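Side-chain contacts in soluble lytic murein transglycosylase (Pseudomonas aeruginosa, PDB 5OHU), which breaks down the peptidoglycan of the bacterial cell wall as a lytic transglycosylase, acting in both exolytic and endolytic fashion: residues G581-R584 / Q585-K588; I602-D605 / E606-Q609; L283-K287 / R288-R292; S493-I496 / F497-R501. All coordinates share one frame; numbering follows the deposited sequence. Where two conformers were deposited one is given.

Interaction 1. Residues G581-R584 / Q585-K588; sequences GRVR and QWLK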
loop_
_atom_site.group_PDB
_atom_site.type_symbol
_atom_site.label_atom_id
_atom_site.label_comp_id
_atom_site.label_asym_id
_atom_site.label_seq_id
_atom_site.Cartn_x
_atom_site.Cartn_y
_atom_site.Cartn_z
ATOM N N GLY A 581 3.449 -20.352 -10.402
ATOM C CA GLY A 581 2.318 -21.211 -10.093
ATOM C C GLY A 581 1.003 -20.458 -10.096
ATOM O O GLY A 581 0.014 -20.911 -10.680
ATOM N N ARG A 582 0.976 -19.295 -9.441
ATOM C CA ARG A 582 -0.219 -18.465 -9.476
ATOM C C ARG A 582 -0.622 -18.130 -10.909
ATOM O O ARG A 582 -1.814 -18.103 -11.230
ATOM C CB ARG A 582 0.005 -17.187 -8.680
ATOM C CG ARG A 582 -0.174 -17.363 -7.206
ATOM C CD ARG A 582 -1.632 -17.419 -6.854
ATOM N NE ARG A 582 -1.813 -17.234 -5.421
ATOM C CZ ARG A 582 -2.291 -18.162 -4.601
ATOM N NH1 ARG A 582 -2.651 -19.343 -5.082
ATOM N NH2 ARG A 582 -2.420 -17.902 -3.306
ATOM N N VAL A 583 0.354 -17.857 -11.780
ATOM C CA VAL A 583 0.014 -17.477 -13.147
ATOM C C VAL A 583 -0.596 -18.655 -13.895
ATOM O O VAL A 583 -1.615 -18.504 -14.576
ATOM C CB VAL A 583 1.237 -16.901 -13.877
ATOM C CG1 VAL A 583 0.894 -16.606 -15.339
ATOM C CG2 VAL A 583 1.702 -15.630 -13.166
ATOM N N ARG A 584 -0.015 -19.851 -13.757
ATOM C CA ARG A 584 -0.620 -21.027 -14.379
ATOM C C ARG A 584 -2.045 -21.243 -13.874
ATOM O O ARG A 584 -2.934 -21.623 -14.644
ATOM C CB ARG A 584 0.254 -22.260 -14.135
ATOM C CG ARG A 584 1.573 -22.212 -14.901
ATOM C CD ARG A 584 2.407 -23.489 -14.763
ATOM N NE ARG A 584 3.249 -23.496 -13.565
ATOM C CZ ARG A 584 3.031 -24.270 -12.508
ATOM N NH1 ARG A 584 2.000 -25.108 -12.505
ATOM N NH2 ARG A 584 3.843 -24.211 -11.460
ATOM N N GLN A 585 -2.292 -20.980 -12.586
ATOM C CA GLN A 585 -3.660 -21.061 -12.080
ATOM C C GLN A 585 -4.569 -20.059 -12.777
ATOM O O GLN A 585 -5.728 -20.369 -13.075
ATOM C CB GLN A 585 -3.696 -20.824 -10.572
ATOM C CG GLN A 585 -3.004 -21.888 -9.748
ATOM C CD GLN A 585 -3.364 -21.799 -8.278
ATOM O OE1 GLN A 585 -3.100 -20.791 -7.621
ATOM N NE2 GLN A 585 -3.973 -22.858 -7.755
ATOM N N TRP A 586 -4.069 -18.847 -13.034
ATOM C CA TRP A 586 -4.876 -17.839 -13.708
ATOM C C TRP A 586 -5.055 -18.121 -15.197
ATOM O O TRP A 586 -5.796 -17.397 -15.867
ATOM C CB TRP A 586 -4.254 -16.465 -13.507
ATOM C CG TRP A 586 -4.123 -16.083 -12.067
ATOM C CD1 TRP A 586 -4.830 -16.586 -11.019
ATOM C CD2 TRP A 586 -3.223 -15.114 -11.515
ATOM N NE1 TRP A 586 -4.439 -15.981 -9.849
ATOM C CE2 TRP A 586 -3.451 -15.077 -10.123
ATOM C CE3 TRP A 586 -2.253 -14.271 -12.062
ATOM C CZ2 TRP A 586 -2.727 -14.243 -9.266
ATOM C CZ3 TRP A 586 -1.542 -13.435 -11.210
ATOM C CH2 TRP A 586 -1.784 -13.426 -9.831
ATOM N N LEU A 587 -4.418 -19.156 -15.720
ATOM C CA LEU A 587 -4.576 -19.550 -17.107
ATOM C C LEU A 587 -5.451 -20.788 -17.294
ATOM O O LEU A 587 -5.711 -21.165 -18.443
ATOM C CB LEU A 587 -3.199 -19.805 -17.722
ATOM C CG LEU A 587 -2.339 -18.557 -17.916
ATOM C CD1 LEU A 587 -0.930 -18.942 -18.312
ATOM C CD2 LEU A 587 -2.976 -17.686 -18.984
ATOM N N LYS A 588 -5.895 -21.431 -16.209
ATOM C CA LYS A 588 -6.626 -22.692 -16.318
ATOM C C LYS A 588 -7.890 -22.512 -17.146
ATOM O O LYS A 588 -8.672 -21.586 -16.914
ATOM C CB LYS A 588 -7.001 -23.240 -14.934
ATOM C CG LYS A 588 -5.847 -23.529 -13.981
ATOM C CD LYS A 588 -6.272 -24.518 -12.884
ATOM C CE LYS A 588 -5.659 -24.201 -11.514
ATOM N NZ LYS A 588 -6.541 -23.287 -10.708
#
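The indole of W586 lays one face over the carbonyl oxygen of R582, which stands 3.1 Å above the ring plane of W586 and is displaced toward the rim, with W586 CG its nearest ring atom. That same oxygen accepts W586 N at 3.0 Å in an i to i+4 helical bond, so backbone and ring of one residue meet one acceptor. The torsion responsible is chi1 of W586 (-59°), which sets CG beside the backbone N and folds the indole back along helix 580-586. The far, six-membered end of the ring is met by aliphatic atoms: R582 CB lies 4.1 Å from W586 CZ2, and V583 CG2 comes to 4.3 Å from W586 CE3. Farther along, V583 CG1 and L587 CD1 run side by side at 4.2 Å, a small apolar i to i+4 pair whose environment includes helix 569-578.

R582 bends at chi2 and turns its guanidinium to the amide of Q585. R582 NH1 donates to Q585 OE1 over 3.0 Å with an N-H...O angle of 146°; the two flat groups are only 6° apart, and the donor approaches in the carbonyl plane. L587 N donates to R584 O, three residues back, at 3.1 Å.

Chemically, the two faces of this short helix are divided: the buried one relies on dispersion and on an oxygen that accepts the W586 N-H and is covered by the indole face, whereas at the exposed one a hydrogen bond probably helps to hold the arginine and glutamine ends coplanar.

Interaction 2. Residues I602-D605 / E606-Q609; sequences IPFD and ETRQ
The N-terminal turn of helix 605-624 begins with F604 at the N-cap position, and its first backbone bond runs from R608 N to F604 O at 3.0 Å. Beside it lies an i to i+3 salt bridge: R608 NH1 donates to D605 OD1 over 2.9 Å with an N-H...O angle of 158°. The oxygen sits in the guanidinium plane, at its edge, but is itself met on the anti side, somewhat out of the carboxylate plane, and the carboxylate is turned 57° from the guanidinium. A bend at chi3 of R608 (-49°) curls the chain back to reach it.

On the apolar side of the turn, I602 CG2 packs across T607 CB at 3.9 Å, and T607 OG1 lies 3.6 Å from F604 CB, near the plane of the phenyl ring at its edge. A water donates to both P603 O and D605 OD1, and accepts a weak bond from R608 NH2.

Outside the turn, R608 NE bonds to E600 O, while R315 brings a like charge close to NH1. D605 OD1 takes two donors, R608 NH1 and the water; its negative charge would probably offset some of the crowding of the two arginines and suit the positive end of the helix dipole.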
loop_
_atom_site.group_PDB
_atom_site.type_symbol
_atom_site.label_atom_id
_atom_site.label_comp_id
_atom_site.label_asym_id
_atom_site.label_seq_id
_atom_site.Cartn_x
_atom_site.Cartn_y
_atom_site.Cartn_z
ATOM N N ILE A 602 -7.023 -10.362 -13.553
ATOM C CA ILE A 602 -6.060 -10.905 -12.584
ATOM C C ILE A 602 -6.636 -10.762 -11.171
ATOM O O ILE A 602 -7.084 -9.665 -10.787
ATOM C CB ILE A 602 -4.712 -10.167 -12.709
ATOM C CG1 ILE A 602 -3.936 -10.657 -13.936
ATOM C CG2 ILE A 602 -3.842 -10.356 -11.452
ATOM C CD1 ILE A 602 -2.763 -9.757 -14.239
ATOM N N PRO A 603 -6.672 -11.816 -10.363
ATOM C CA PRO A 603 -7.318 -11.702 -9.044
ATOM C C PRO A 603 -6.625 -10.758 -8.073
ATOM O O PRO A 603 -7.312 -10.145 -7.248
ATOM C CB PRO A 603 -7.304 -13.151 -8.523
ATOM C CG PRO A 603 -7.043 -14.002 -9.740
ATOM C CD PRO A 603 -6.172 -13.164 -10.619
ATOM N N PHE A 604 -5.291 -10.637 -8.116
ATOM C CA PHE A 604 -4.560 -9.794 -7.167
ATOM C C PHE A 604 -4.466 -8.370 -7.707
ATOM O O PHE A 604 -3.865 -8.156 -8.764
ATOM C CB PHE A 604 -3.145 -10.321 -6.916
ATOM C CG PHE A 604 -3.088 -11.695 -6.304
ATOM C CD1 PHE A 604 -4.236 -12.339 -5.860
ATOM C CD2 PHE A 604 -1.854 -12.343 -6.161
ATOM C CE1 PHE A 604 -4.161 -13.612 -5.295
ATOM C CE2 PHE A 604 -1.764 -13.609 -5.596
ATOM C CZ PHE A 604 -2.918 -14.250 -5.157
ATOM N N ASP A 605 -5.028 -7.402 -6.966
ATOM C CA ASP A 605 -4.893 -5.995 -7.333
ATOM C C ASP A 605 -3.440 -5.620 -7.557
ATOM O O ASP A 605 -3.123 -4.845 -8.470
ATOM C CB ASP A 605 -5.451 -5.072 -6.244
ATOM C CG ASP A 605 -6.966 -5.025 -6.206
ATOM O OD1 ASP A 605 -7.625 -5.398 -7.195
ATOM O OD2 ASP A 605 -7.500 -4.565 -5.174
ATOM N N GLU A 606 -2.548 -6.117 -6.694
ATOM C CA GLU A 606 -1.143 -5.751 -6.804
ATOM C C GLU A 606 -0.569 -6.233 -8.121
ATOM O O GLU A 606 0.164 -5.504 -8.799
ATOM C CB GLU A 606 -0.326 -6.329 -5.647
ATOM C CG GLU A 606 1.156 -6.442 -6.023
ATOM C CD GLU A 606 2.078 -6.735 -4.860
ATOM O OE1 GLU A 606 1.600 -6.909 -3.719
ATOM O OE2 GLU A 606 3.303 -6.794 -5.100
ATOM N N THR A 607 -0.878 -7.475 -8.492
ATOM C CA THR A 607 -0.257 -8.026 -9.684
ATOM C C THR A 607 -0.819 -7.371 -10.941
ATOM O O THR A 607 -0.078 -7.119 -11.902
ATOM C CB THR A 607 -0.441 -9.533 -9.709
ATOM O OG1 THR A 607 0.098 -10.080 -8.505
ATOM C CG2 THR A 607 0.290 -10.119 -10.888
ATOM N N ARG A 608 -2.114 -7.049 -10.937
ATOM C CA ARG A 608 -2.697 -6.365 -12.092
ATOM C C ARG A 608 -2.000 -5.033 -12.336
ATOM O O ARG A 608 -1.592 -4.727 -13.467
ATOM C CB ARG A 608 -4.201 -6.155 -11.904
ATOM C CG ARG A 608 -4.796 -5.243 -13.021
ATOM C CD ARG A 608 -6.208 -4.747 -12.731
ATOM N NE ARG A 608 -7.061 -5.853 -12.319
ATOM C CZ ARG A 608 -7.518 -6.050 -11.085
ATOM N NH1 ARG A 608 -7.251 -5.179 -10.099
ATOM N NH2 ARG A 608 -8.269 -7.116 -10.854
ATOM N N GLN A 609 -1.806 -4.249 -11.270
ATOM C CA GLN A 609 -1.162 -2.947 -11.418
ATOM C C GLN A 609 0.314 -3.104 -11.759
ATOM O O GLN A 609 0.857 -2.337 -12.562
ATOM C CB GLN A 609 -1.321 -2.124 -10.138
ATOM C CG GLN A 609 -0.939 -0.655 -10.314
ATOM C CD GLN A 609 -1.839 0.041 -11.332
ATOM O OE1 GLN A 609 -3.053 -0.032 -11.216
ATOM N NE2 GLN A 609 -1.245 0.693 -12.350
HETATM O O HOH W 1 -8.623 -7.843 -7.638
#

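Interaction 3. Residues L283-K287 / R288-R292; sequences LSLAK and RFDPR
One face of the F289 ring covers the carbonyl oxygen of K287, which stands 3.9 Å above the phenyl plane, over its centre; A286 O approaches obliquely, 3.5 Å from F289 CD1. R319, outside the segments, meets the same ring in a cation-pi contact. At the edge of the R288 guanidinium, and in its plane, lies a water that accepts from R288 NH1 and donates to S284 O, tying the side chain to the helix backbone one turn earlier. The edge of the R292 guanidinium goes to D290, which it grips side-on: R292 NE reaches D290 OD1 at 3.2 Å, R292 NH2 reaches D290 OD2 at 2.9 Å, and both oxygens use their syn lone pairs.

With chi1 at -177°, D290 CG stands opposite its backbone N and the carboxylate swings alongside L285, placing D290 OD2 3.7 Å from L285 CD2. The other side of D290 OD1 accepts R292 N at 2.8 Å, a capping bond in the form of an Asx turn that leads into helix 293-300. One oxygen thus holds both main chain and side chain of R292.

L285 O is doubly used, taking D290 N at 3.2 Å and R288 N at 2.9 Å from opposite faces of its carbonyl plane. F289 N turns to A286 O. F289 has a positive phi (65°), and the pair of bonds from D290 N to L285 O and from F289 N to A286 O identifies it as the C-prime residue of a Schellman motif, the classical helix stop, here closing helix 271-287 immediately before the capped start of the next helix.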
loop_
_atom_site.group_PDB
_atom_site.type_symbol
_atom_site.label_atom_id
_atom_site.label_comp_id
_atom_site.label_asym_id
_atom_site.label_seq_id
_atom_site.Cartn_x
_atom_site.Cartn_y
_atom_site.Cartn_z
ATOM N N LEU A 283 -17.560 -11.806 -4.081
ATOM C CA LEU A 283 -16.243 -11.366 -4.524
ATOM C C LEU A 283 -15.280 -12.536 -4.660
ATOM O O LEU A 283 -14.527 -12.621 -5.635
ATOM C CB LEU A 283 -15.682 -10.338 -3.546
ATOM C CG LEU A 283 -16.171 -8.902 -3.712
ATOM C CD1 LEU A 283 -15.476 -8.017 -2.691
ATOM C CD2 LEU A 283 -15.856 -8.437 -5.130
ATOM N N SER A 284 -15.285 -13.454 -3.702
ATOM C CA SER A 284 -14.344 -14.561 -3.821
ATOM C C SER A 284 -14.745 -15.520 -4.941
ATOM O O SER A 284 -13.884 -16.056 -5.648
ATOM C CB SER A 284 -14.205 -15.282 -2.479
ATOM O OG SER A 284 -13.215 -16.289 -2.564
ATOM N N LEU A 285 -16.040 -15.750 -5.142
ATOM C CA LEU A 285 -16.435 -16.568 -6.287
ATOM C C LEU A 285 -16.033 -15.903 -7.600
ATOM O O LEU A 285 -15.585 -16.573 -8.535
ATOM C CB LEU A 285 -17.945 -16.810 -6.281
ATOM C CG LEU A 285 -18.505 -17.858 -5.330
ATOM C CD1 LEU A 285 -20.040 -17.849 -5.373
ATOM C CD2 LEU A 285 -17.949 -19.224 -5.685
ATOM N N ALA A 286 -16.222 -14.586 -7.698
ATOM C CA ALA A 286 -15.945 -13.897 -8.953
ATOM C C ALA A 286 -14.470 -13.956 -9.293
ATOM O O ALA A 286 -14.113 -14.062 -10.467
ATOM C CB ALA A 286 -16.415 -12.440 -8.884
ATOM N N LYS A 287 -13.603 -13.925 -8.282
ATOM C CA LYS A 287 -12.176 -14.035 -8.540
ATOM C C LYS A 287 -11.781 -15.436 -8.974
ATOM O O LYS A 287 -10.671 -15.622 -9.482
ATOM C CB LYS A 287 -11.365 -13.621 -7.307
ATOM C CG LYS A 287 -11.159 -12.129 -7.200
ATOM C CD LYS A 287 -10.871 -11.702 -5.743
ATOM C CE LYS A 287 -10.716 -10.194 -5.668
ATOM N NZ LYS A 287 -10.238 -9.744 -4.317
ATOM N N ARG A 288 -12.668 -16.412 -8.838
ATOM C CA ARG A 288 -12.454 -17.727 -9.423
ATOM C C ARG A 288 -13.208 -17.890 -10.726
ATOM O O ARG A 288 -13.247 -18.996 -11.281
ATOM C CB ARG A 288 -12.872 -18.815 -8.445
ATOM C CG ARG A 288 -12.096 -18.772 -7.176
ATOM C CD ARG A 288 -12.825 -19.538 -6.138
ATOM N NE ARG A 288 -12.179 -20.797 -5.798
ATOM C CZ ARG A 288 -11.245 -20.917 -4.861
ATOM N NH1 ARG A 288 -10.839 -19.850 -4.181
ATOM N NH2 ARG A 288 -10.718 -22.105 -4.606
ATOM N N PHE A 289 -13.835 -16.817 -11.210
ATOM C CA PHE A 289 -14.531 -16.830 -12.488
ATOM C C PHE A 289 -15.726 -17.779 -12.475
ATOM O O PHE A 289 -16.037 -18.434 -13.471
ATOM C CB PHE A 289 -13.549 -17.154 -13.622
ATOM C CG PHE A 289 -12.251 -16.372 -13.525
ATOM C CD1 PHE A 289 -12.274 -14.988 -13.323
ATOM C CD2 PHE A 289 -11.011 -17.014 -13.603
ATOM C CE1 PHE A 289 -11.078 -14.258 -13.230
ATOM C CE2 PHE A 289 -9.818 -16.288 -13.510
ATOM C CZ PHE A 289 -9.854 -14.908 -13.320
ATOM N N ASP A 290 -16.422 -17.838 -11.351
ATOM C CA ASP A 290 -17.573 -18.716 -11.214
ATOM C C ASP A 290 -18.818 -17.882 -11.477
ATOM O O ASP A 290 -19.057 -16.916 -10.743
ATOM C CB ASP A 290 -17.597 -19.318 -9.810
ATOM C CG ASP A 290 -18.749 -20.314 -9.584
ATOM O OD1 ASP A 290 -19.840 -20.202 -10.194
ATOM O OD2 ASP A 290 -18.531 -21.245 -8.775
ATOM N N PRO A 291 -19.616 -18.191 -12.499
ATOM C CA PRO A 291 -20.759 -17.317 -12.822
ATOM C C PRO A 291 -21.825 -17.284 -11.738
ATOM O O PRO A 291 -22.703 -16.409 -11.781
ATOM C CB PRO A 291 -21.311 -17.918 -14.126
ATOM C CG PRO A 291 -20.939 -19.383 -14.017
ATOM C CD PRO A 291 -19.581 -19.396 -13.342
ATOM N N ARG A 292 -21.764 -18.180 -10.751
ATOM C CA ARG A 292 -22.700 -18.093 -9.639
ATOM C C ARG A 292 -22.518 -16.795 -8.853
ATOM O O ARG A 292 -23.442 -16.375 -8.161
ATOM C CB ARG A 292 -22.551 -19.325 -8.732
ATOM C CG ARG A 292 -23.163 -20.590 -9.337
ATOM C CD ARG A 292 -22.928 -21.820 -8.452
ATOM N NE ARG A 292 -21.549 -22.286 -8.519
ATOM C CZ ARG A 292 -21.092 -23.375 -7.910
ATOM N NH1 ARG A 292 -21.910 -24.118 -7.169
ATOM N NH2 ARG A 292 -19.811 -23.698 -8.033
HETATM O O HOH W 2 -11.289 -16.810 -4.803
#

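Interaction 4. Residues S493-I496 / F497-R501; sequences SSWI and FAITR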
loop_
_atom_site.group_PDB
_atom_site.type_symbol
_atom_site.label_atom_id
_atom_site.label_comp_id
_atom_site.label_asym_id
_atom_site.label_seq_id
_atom_site.Cartn_x
_atom_site.Cartn_y
_atom_site.Cartn_z
ATOM N N SER A 493 15.247 -4.942 -24.426
ATOM C CA SER A 493 15.932 -4.236 -23.344
ATOM C C SER A 493 15.018 -3.224 -22.653
ATOM O O SER A 493 15.230 -2.916 -21.478
ATOM C CB SER A 493 17.206 -3.572 -23.867
ATOM O OG SER A 493 16.977 -2.221 -24.184
ATOM N N SER A 494 13.991 -2.722 -23.336
ATOM C CA SER A 494 13.019 -1.871 -22.667
ATOM C C SER A 494 12.323 -2.617 -21.540
ATOM O O SER A 494 11.962 -2.014 -20.526
ATOM C CB SER A 494 11.984 -1.352 -23.661
ATOM O OG SER A 494 11.277 -2.418 -24.246
ATOM N N TRP A 495 12.149 -3.926 -21.689
ATOM C CA TRP A 495 11.465 -4.701 -20.664
ATOM C C TRP A 495 12.271 -4.732 -19.371
ATOM O O TRP A 495 11.712 -4.575 -18.280
ATOM C CB TRP A 495 11.201 -6.114 -21.181
ATOM C CG TRP A 495 10.261 -6.913 -20.322
ATOM C CD1 TRP A 495 9.162 -6.452 -19.628
ATOM C CD2 TRP A 495 10.348 -8.316 -20.049
ATOM N NE1 TRP A 495 8.558 -7.496 -18.954
ATOM C CE2 TRP A 495 9.266 -8.648 -19.195
ATOM C CE3 TRP A 495 11.233 -9.329 -20.449
ATOM C CZ2 TRP A 495 9.052 -9.951 -18.731
ATOM C CZ3 TRP A 495 11.018 -10.631 -19.993
ATOM C CH2 TRP A 495 9.929 -10.929 -19.149
ATOM N N ILE A 496 13.592 -4.894 -19.470
ATOM C CA ILE A 496 14.387 -4.985 -18.256
ATOM C C ILE A 496 14.495 -3.620 -17.563
ATOM O O ILE A 496 14.484 -3.544 -16.328
ATOM C CB ILE A 496 15.756 -5.606 -18.586
ATOM C CG1 ILE A 496 16.480 -6.034 -17.322
ATOM C CG2 ILE A 496 16.634 -4.639 -19.339
ATOM C CD1 ILE A 496 17.764 -6.783 -17.619
ATOM N N PHE A 497 14.597 -2.527 -18.322
ATOM C CA PHE A 497 14.463 -1.202 -17.724
ATOM C C PHE A 497 13.121 -1.065 -17.010
ATOM O O PHE A 497 13.054 -0.557 -15.885
ATOM C CB PHE A 497 14.582 -0.116 -18.791
ATOM C CG PHE A 497 15.981 0.178 -19.222
ATOM C CD1 PHE A 497 16.638 -0.663 -20.103
ATOM C CD2 PHE A 497 16.628 1.320 -18.781
ATOM C CE1 PHE A 497 17.922 -0.389 -20.514
ATOM C CE2 PHE A 497 17.914 1.606 -19.197
ATOM C CZ PHE A 497 18.560 0.747 -20.065
ATOM N N ALA A 498 12.038 -1.514 -17.664
ATOM C CA ALA A 498 10.707 -1.452 -17.066
ATOM C C ALA A 498 10.627 -2.253 -15.771
ATOM O O ALA A 498 10.086 -1.774 -14.770
ATOM C CB ALA A 498 9.658 -1.958 -18.059
ATOM N N ILE A 499 11.136 -3.485 -15.776
ATOM C CA ILE A 499 11.083 -4.304 -14.574
ATOM C C ILE A 499 11.883 -3.635 -13.467
ATOM O O ILE A 499 11.453 -3.573 -12.309
ATOM C CB ILE A 499 11.598 -5.723 -14.885
ATOM C CG1 ILE A 499 10.581 -6.494 -15.736
ATOM C CG2 ILE A 499 12.010 -6.474 -13.600
ATOM C CD1 ILE A 499 9.462 -7.158 -14.944
ATOM N N THR A 500 13.045 -3.089 -13.818
ATOM C CA THR A 500 13.860 -2.391 -12.834
ATOM C C THR A 500 13.144 -1.156 -12.306
ATOM O O THR A 500 13.131 -0.906 -11.097
ATOM C CB THR A 500 15.195 -2.019 -13.465
ATOM O OG1 THR A 500 15.860 -3.219 -13.857
ATOM C CG2 THR A 500 16.059 -1.255 -12.489
ATOM N N ARG A 501 12.529 -0.381 -13.200
ATOM C CA ARG A 501 11.826 0.819 -12.771
ATOM C C ARG A 501 10.708 0.484 -11.777
ATOM O O ARG A 501 10.528 1.187 -10.775
ATOM C CB ARG A 501 11.298 1.556 -14.003
ATOM C CG ARG A 501 10.202 2.584 -13.729
ATOM C CD ARG A 501 10.681 3.754 -12.891
ATOM N NE ARG A 501 9.638 4.768 -12.832
ATOM C CZ ARG A 501 8.657 4.763 -11.935
ATOM N NH1 ARG A 501 8.600 3.797 -11.022
ATOM N NH2 ARG A 501 7.738 5.719 -11.954
#
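Two torsions bring W495 and I499 together: chi1 of W495 (-168°) sends the indole forward along the helix, and chi1 of I499 (-72°) sets CG1 beside its own backbone N, facing that ring. I499 CG1 then sits over one face of the indole, 4.2 Å from the centroid of the five-membered ring and 20° off its normal, a CH-pi contact shifted toward the rim; W495 NE1 is the nearest ring atom at 3.9 Å. The rim nitrogen itself is used elsewhere, donating to S573 OG.

On another side of the helix the ring of F497 turns its edge to S493 O, with F497 CD1 only 3.0 Å away, while the same oxygen accepts F497 N at 3.2 Å. I496 CG2 approaches F497 CD1 obliquely at 4.0 Å. I496 O is shared by T500 N at 2.9 Å and by T500 OG1 at 2.8 Å, which reach it from opposite faces of the carbonyl plane; the threonine hydroxyl is thereby satisfied within its own helix although it is buried.

Helix 493-504, part of the lysozyme-like SLT domain, packs against several neighbouring helices. F497 faces helix 479-488 and meets the ring of Y621, W495 and I499 pack on L558 of helix 547-564, and A498 rests against Y617 of helix 605-624.

Interaction 4 is the buried member, inside helix 493-504, and its side-chain contacts are mainly apolar and aromatic, apart from a threonine hydroxyl bonded to the backbone; the other three combine buried packing with exposed polar groups. Interactions 1 and 2 touch directly: the rings of W586 and F604 meet edge-to-face, and W586 also packs on P603 and T607, joining helix 580-586 to the start of helix 605-624. That second helix also flanks interaction 4 farther along. Interaction 3 belongs to a different helix pair but touches interaction 2 where K287 CE meets the carbonyl oxygen of P603. Helix ends distinguish the chemistry: a starting salt bridge in 602-609, a Schellman stop and carboxylate cap in 283-292.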